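Local coordinates for protein lovastatin nonaketide synthase, polyketide synthase component (Aspergillus terreus, PDB 7CPX) that builds the nonaketide core of lovastatin, dihydromonacolin L, from malonyl-CoA as a homodimeric, iterative polyketide synthase working together with the enoyl reductase LovC, at residues P1878-Y1890 against H2058-S2070. The protein carries 2 engineered substitutions. Sequence-based numbering, arbitrary orientation.
Sequences PHALRVQALGFFY and HYRAADLFTDTVS. Engineered in segment 1878-1890: Gln-1884 (natural residue Gly), Ala-1885 (natural residue Gln).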
loop_
_atom_site.group_PDB
_atom_site.type_symbol
_atom_site.label_atom_id
_atom_site.label_comp_id
_atom_site.label_asym_id
_atom_site.label_seq_id
_atom_site.Cartn_x
_atom_site.Cartn_y
_atom_site.Cartn_z
ATOM N N PRO A 1878 -2.477 22.900 -39.746
ATOM C CA PRO A 1878 -1.459 22.201 -38.942
ATOM C C PRO A 1878 -1.541 20.690 -39.039
ATOM O O PRO A 1878 -0.501 20.020 -39.049
ATOM C CB PRO A 1878 -1.742 22.679 -37.510
ATOM C CG PRO A 1878 -2.628 23.863 -37.636
ATOM C CD PRO A 1878 -3.372 23.723 -38.915
ATOM N N HIS A 1879 -2.745 20.135 -39.108
ATOM C CA HIS A 1879 -2.954 18.695 -39.086
ATOM C C HIS A 1879 -3.153 18.167 -40.500
ATOM O O HIS A 1879 -3.835 18.791 -41.319
ATOM C CB HIS A 1879 -4.167 18.347 -38.226
ATOM C CG HIS A 1879 -4.318 19.221 -37.021
ATOM N ND1 HIS A 1879 -3.571 19.046 -35.877
ATOM C CD2 HIS A 1879 -5.125 20.282 -36.785
ATOM C CE1 HIS A 1879 -3.912 19.960 -34.986
ATOM N NE2 HIS A 1879 -4.853 20.722 -35.513
ATOM N N ALA A 1880 -2.552 17.015 -40.780
ATOM C CA ALA A 1880 -2.718 16.369 -42.073
ATOM C C ALA A 1880 -4.064 15.660 -42.125
ATOM O O ALA A 1880 -4.455 14.982 -41.171
ATOM C CB ALA A 1880 -1.589 15.372 -42.328
ATOM N N LEU A 1881 -4.765 15.815 -43.242
ATOM C CA LEU A 1881 -6.084 15.230 -43.422
ATOM C C LEU A 1881 -6.014 14.043 -44.372
ATOM O O LEU A 1881 -5.395 14.119 -45.437
ATOM C CB LEU A 1881 -7.071 16.264 -43.961
ATOM C CG LEU A 1881 -7.625 17.239 -42.922
ATOM C CD1 LEU A 1881 -6.532 18.150 -42.393
ATOM C CD2 LEU A 1881 -8.755 18.047 -43.518
ATOM N N ARG A 1882 -6.654 12.948 -43.977
ATOM C CA ARG A 1882 -6.734 11.779 -44.838
ATOM C C ARG A 1882 -7.533 12.113 -46.092
ATOM O O ARG A 1882 -8.541 12.823 -46.034
ATOM C CB ARG A 1882 -7.380 10.616 -44.088
ATOM C CG ARG A 1882 -7.344 9.291 -44.827
ATOM C CD ARG A 1882 -8.106 8.223 -44.062
ATOM N NE ARG A 1882 -8.043 6.923 -44.719
ATOM C CZ ARG A 1882 -8.696 5.844 -44.307
ATOM N NH1 ARG A 1882 -9.479 5.873 -43.241
ATOM N NH2 ARG A 1882 -8.559 4.706 -44.982
ATOM N N VAL A 1883 -7.072 11.604 -47.230
ATOM C CA VAL A 1883 -7.639 11.937 -48.532
ATOM C C VAL A 1883 -7.942 10.638 -49.267
ATOM O O VAL A 1883 -7.028 9.978 -49.777
ATOM C CB VAL A 1883 -6.695 12.827 -49.350
ATOM C CG1 VAL A 1883 -7.154 12.901 -50.792
ATOM C CG2 VAL A 1883 -6.626 14.214 -48.734
ATOM N N GLN A 1884 -9.225 10.280 -49.323
ATOM C CA GLN A 1884 -9.720 9.130 -50.082
ATOM C C GLN A 1884 -8.758 7.947 -50.006
ATOM O O GLN A 1884 -8.418 7.317 -51.010
ATOM C CB GLN A 1884 -9.996 9.514 -51.535
ATOM C CG GLN A 1884 -8.796 10.078 -52.280
ATOM C CD GLN A 1884 -8.849 9.791 -53.767
ATOM O OE1 GLN A 1884 -8.927 10.706 -54.587
ATOM N NE2 GLN A 1884 -8.801 8.512 -54.124
ATOM N N ALA A 1885 -8.306 7.652 -48.787
ATOM C CA ALA A 1885 -7.464 6.488 -48.534
ATOM C C ALA A 1885 -6.116 6.577 -49.242
ATOM O O ALA A 1885 -5.329 5.627 -49.197
ATOM C CB ALA A 1885 -8.189 5.208 -48.958
ATOM N N LEU A 1886 -5.833 7.706 -49.899
ATOM C CA LEU A 1886 -4.531 7.875 -50.533
ATOM C C LEU A 1886 -3.442 8.128 -49.503
ATOM O O LEU A 1886 -2.274 7.796 -49.739
ATOM C CB LEU A 1886 -4.576 9.027 -51.537
ATOM C CG LEU A 1886 -5.382 8.791 -52.814
ATOM C CD1 LEU A 1886 -5.500 10.084 -53.603
ATOM C CD2 LEU A 1886 -4.750 7.701 -53.664
ATOM N N GLY A 1887 -3.799 8.706 -48.369
ATOM C CA GLY A 1887 -2.847 9.047 -47.339
ATOM C C GLY A 1887 -3.289 10.309 -46.630
ATOM O O GLY A 1887 -4.408 10.775 -46.814
ATOM N N PHE A 1888 -2.382 10.854 -45.825
ATOM C CA PHE A 1888 -2.633 12.069 -45.066
ATOM C C PHE A 1888 -1.832 13.209 -45.671
ATOM O O PHE A 1888 -0.615 13.093 -45.851
ATOM C CB PHE A 1888 -2.266 11.884 -43.593
ATOM C CG PHE A 1888 -3.197 10.979 -42.848
ATOM C CD1 PHE A 1888 -3.080 9.606 -42.953
ATOM C CD2 PHE A 1888 -4.192 11.500 -42.040
ATOM C CE1 PHE A 1888 -3.936 8.770 -42.267
ATOM C CE2 PHE A 1888 -5.049 10.672 -41.349
ATOM C CZ PHE A 1888 -4.923 9.302 -41.464
ATOM N N PHE A 1889 -2.516 14.304 -45.981
ATOM C CA PHE A 1889 -1.902 15.468 -46.600
ATOM C C PHE A 1889 -2.319 16.717 -45.842
ATOM O O PHE A 1889 -3.475 16.846 -45.430
ATOM C CB PHE A 1889 -2.308 15.594 -48.069
ATOM C CG PHE A 1889 -2.082 14.346 -48.870
ATOM C CD1 PHE A 1889 -3.034 13.343 -48.896
ATOM C CD2 PHE A 1889 -0.921 14.178 -49.602
ATOM C CE1 PHE A 1889 -2.832 12.194 -49.632
ATOM C CE2 PHE A 1889 -0.711 13.032 -50.342
ATOM C CZ PHE A 1889 -1.668 12.037 -50.357
ATOM N N TYR A 1890 -1.376 17.635 -45.666
ATOM C CA TYR A 1890 -1.651 18.909 -45.020
ATOM C C TYR A 1890 -2.204 19.883 -46.050
ATOM O O TYR A 1890 -1.592 20.097 -47.098
ATOM C CB TYR A 1890 -0.384 19.485 -44.393
ATOM C CG TYR A 1890 0.238 18.625 -43.320
ATOM C CD1 TYR A 1890 -0.161 18.736 -41.997
ATOM C CD2 TYR A 1890 1.246 17.724 -43.624
ATOM C CE1 TYR A 1890 0.415 17.963 -41.010
ATOM C CE2 TYR A 1890 1.828 16.946 -42.645
ATOM C CZ TYR A 1890 1.410 17.069 -41.338
ATOM O OH TYR A 1890 1.986 16.292 -40.360
ATOM N N HIS A 2058 -16.536 2.621 -37.471
ATOM C CA HIS A 2058 -16.053 3.649 -36.564
ATOM C C HIS A 2058 -14.812 4.309 -37.142
ATOM O O HIS A 2058 -13.908 3.629 -37.637
ATOM C CB HIS A 2058 -15.735 3.062 -35.188
ATOM C CG HIS A 2058 -15.328 4.087 -34.178
ATOM N ND1 HIS A 2058 -14.692 3.762 -33.000
ATOM C CD2 HIS A 2058 -15.469 5.433 -34.170
ATOM C CE1 HIS A 2058 -14.455 4.864 -32.311
ATOM N NE2 HIS A 2058 -14.917 5.892 -33.000
ATOM N N TYR A 2059 -14.776 5.638 -37.076
ATOM C CA TYR A 2059 -13.622 6.416 -37.512
ATOM C C TYR A 2059 -13.385 7.527 -36.504
ATOM O O TYR A 2059 -14.268 8.360 -36.279
ATOM C CB TYR A 2059 -13.842 6.995 -38.912
ATOM C CG TYR A 2059 -14.071 5.946 -39.973
ATOM C CD1 TYR A 2059 -15.350 5.498 -40.266
ATOM C CD2 TYR A 2059 -13.008 5.400 -40.679
ATOM C CE1 TYR A 2059 -15.566 4.537 -41.233
ATOM C CE2 TYR A 2059 -13.215 4.439 -41.649
ATOM C CZ TYR A 2059 -14.495 4.011 -41.923
ATOM O OH TYR A 2059 -14.706 3.054 -42.887
ATOM N N ARG A 2060 -12.202 7.539 -35.901
ATOM C CA ARG A 2060 -11.847 8.550 -34.921
ATOM C C ARG A 2060 -11.178 9.743 -35.599
ATOM O O ARG A 2060 -10.874 9.726 -36.793
ATOM C CB ARG A 2060 -10.924 7.961 -33.854
ATOM C CG ARG A 2060 -11.595 6.950 -32.939
ATOM C CD ARG A 2060 -10.627 6.429 -31.889
ATOM N NE ARG A 2060 -11.295 5.610 -30.883
ATOM C CZ ARG A 2060 -11.547 4.314 -31.014
ATOM N NH1 ARG A 2060 -11.206 3.648 -32.105
ATOM N NH2 ARG A 2060 -12.160 3.671 -30.025
ATOM N N ALA A 2061 -10.950 10.795 -34.811
ATOM C CA ALA A 2061 -10.264 11.969 -35.335
ATOM C C ALA A 2061 -8.881 11.611 -35.857
ATOM O O ALA A 2061 -8.417 12.197 -36.843
ATOM C CB ALA A 2061 -10.160 13.043 -34.254
ATOM N N ALA A 2062 -8.208 10.655 -35.215
ATOM C CA ALA A 2062 -6.908 10.209 -35.699
ATOM C C ALA A 2062 -7.001 9.584 -37.082
ATOM O O ALA A 2062 -6.012 9.592 -37.823
ATOM C CB ALA A 2062 -6.298 9.207 -34.718
ATOM N N ASP A 2063 -8.164 9.042 -37.446
ATOM C CA ASP A 2063 -8.347 8.445 -38.761
ATOM C C ASP A 2063 -8.566 9.483 -39.855
ATOM O O ASP A 2063 -8.453 9.143 -41.037
ATOM C CB ASP A 2063 -9.530 7.475 -38.736
ATOM C CG ASP A 2063 -9.354 6.370 -37.714
ATOM O OD1 ASP A 2063 -8.198 5.975 -37.457
ATOM O OD2 ASP A 2063 -10.372 5.897 -37.167
ATOM N N LEU A 2064 -8.878 10.728 -39.491
ATOM C CA LEU A 2064 -9.052 11.802 -40.458
ATOM C C LEU A 2064 -8.106 12.972 -40.249
ATOM O O LEU A 2064 -7.888 13.737 -41.193
ATOM C CB LEU A 2064 -10.495 12.331 -40.426
ATOM C CG LEU A 2064 -11.580 11.359 -40.891
ATOM C CD1 LEU A 2064 -12.015 10.438 -39.762
ATOM C CD2 LEU A 2064 -12.768 12.120 -41.455
ATOM N N PHE A 2065 -7.551 13.140 -39.051
ATOM C CA PHE A 2065 -6.585 14.190 -38.765
ATOM C C PHE A 2065 -5.406 13.586 -38.022
ATOM O O PHE A 2065 -5.589 12.784 -37.102
ATOM C CB PHE A 2065 -7.212 15.313 -37.931
ATOM C CG PHE A 2065 -8.365 15.999 -38.605
ATOM C CD1 PHE A 2065 -9.629 15.434 -38.589
ATOM C CD2 PHE A 2065 -8.187 17.210 -39.250
ATOM C CE1 PHE A 2065 -10.693 16.062 -39.208
ATOM C CE2 PHE A 2065 -9.246 17.844 -39.870
ATOM C CZ PHE A 2065 -10.500 17.270 -39.849
ATOM N N THR A 2066 -4.197 13.973 -38.419
ATOM C CA THR A 2066 -2.996 13.426 -37.805
ATOM C C THR A 2066 -1.862 14.425 -37.961
ATOM O O THR A 2066 -1.938 15.364 -38.759
ATOM C CB THR A 2066 -2.607 12.080 -38.428
ATOM O OG1 THR A 2066 -1.628 11.435 -37.603
ATOM C CG2 THR A 2066 -2.029 12.283 -39.818
ATOM N N ASP A 2067 -0.806 14.206 -37.183
ATOM C CA ASP A 2067 0.389 15.037 -37.217
ATOM C C ASP A 2067 1.551 14.376 -37.943
ATOM O O ASP A 2067 2.642 14.953 -37.989
ATOM C CB ASP A 2067 0.817 15.391 -35.790
ATOM C CG ASP A 2067 1.151 14.164 -34.964
ATOM O OD1 ASP A 2067 0.490 13.122 -35.155
ATOM O OD2 ASP A 2067 2.074 14.240 -34.128
ATOM N N THR A 2068 1.351 13.186 -38.509
ATOM C CA THR A 2068 2.416 12.435 -39.157
ATOM C C THR A 2068 1.983 12.021 -40.555
ATOM O O THR A 2068 0.848 11.580 -40.758
ATOM C CB THR A 2068 2.791 11.189 -38.344
ATOM O OG1 THR A 2068 3.228 11.579 -37.037
ATOM C CG2 THR A 2068 3.899 10.406 -39.037
ATOM N N VAL A 2069 2.897 12.165 -41.513
ATOM C CA VAL A 2069 2.661 11.734 -42.885
ATOM C C VAL A 2069 3.772 10.782 -43.310
ATOM O O VAL A 2069 3.582 9.946 -44.201
ATOM C CB VAL A 2069 2.569 12.939 -43.839
ATOM C CG1 VAL A 2069 2.436 12.471 -45.282
ATOM C CG2 VAL A 2069 1.400 13.825 -43.451
ATOM N N SER A 2070 4.934 10.898 -42.674
ATOM C CA SER A 2070 6.075 10.047 -42.990
ATOM C C SER A 2070 6.424 10.126 -44.472
ATOM O O SER A 2070 6.820 11.180 -44.971
ATOM C CB SER A 2070 5.787 8.597 -42.595
ATOM O OG SER A 2070 6.900 7.765 -42.867
#
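Leu-1881 and Phe-2065 lie side by side on one face of a short antiparallel strand pair, the leucine's branch point CG 3.5 Å from ring atom CE2. They form a non-hydrogen-bonded pair, so both side chains leave on the same face; the leucine's branch gives CG and both methyls to the ring, and both residues touch helix 1935-1953. On the other face Ala-1880 pairs with Thr-2066. Small Ala-1880 lets the Tyr-1890 ring lie over its methyl, CB sitting 3.4 Å above the ring plane near its centre. Beyond it, Val-2069 turns its CG2 branch to both: 3.5 Å from Ala-1880 CB and close to Tyr-1890 CE2. Phe-1888 crosses Thr-2066 at about a right angle. Arg-1882 CB lies 3.6 Å above one face of the Phe-1888 ring, offset toward the rim, while Leu-2064 C and Phe-2065 N come at its edge; a flat ring suits this place between side chain and main chain.

Two backbone bonds, Ala-1880 N to Thr-2066 O (2.7 Å) and Thr-2066 N to Ala-1880 O (2.9 Å), close the pair. A third, from Arg-1882 N to Leu-2064 O (3.1 Å), reaches its acceptor from 44° above the carbonyl plane, where the partner chain leaves its weakly bonded helical turn. Arg-1882, CG anti to the backbone N (chi1 -172°), extends past this turn; Asp-2063 OD2 instead accepts from Arg-2060 N. Arg-1882 and Phe-1888 also pack on Gly-2055 of the second subunit.

The chain leaving strand 2057-2059 of a parallel sheet thus turns through 2061-2064 and adds 2065-2066 to the hairpin 1880-1890, consistent with the inactive enoylreductase-like domain of this synthase. Resting on main-chain bonds and apolar contact, the pairing should depend little on charge: Arg-1882 NH1 stays 5.9 Å from Asp-2063 OD1.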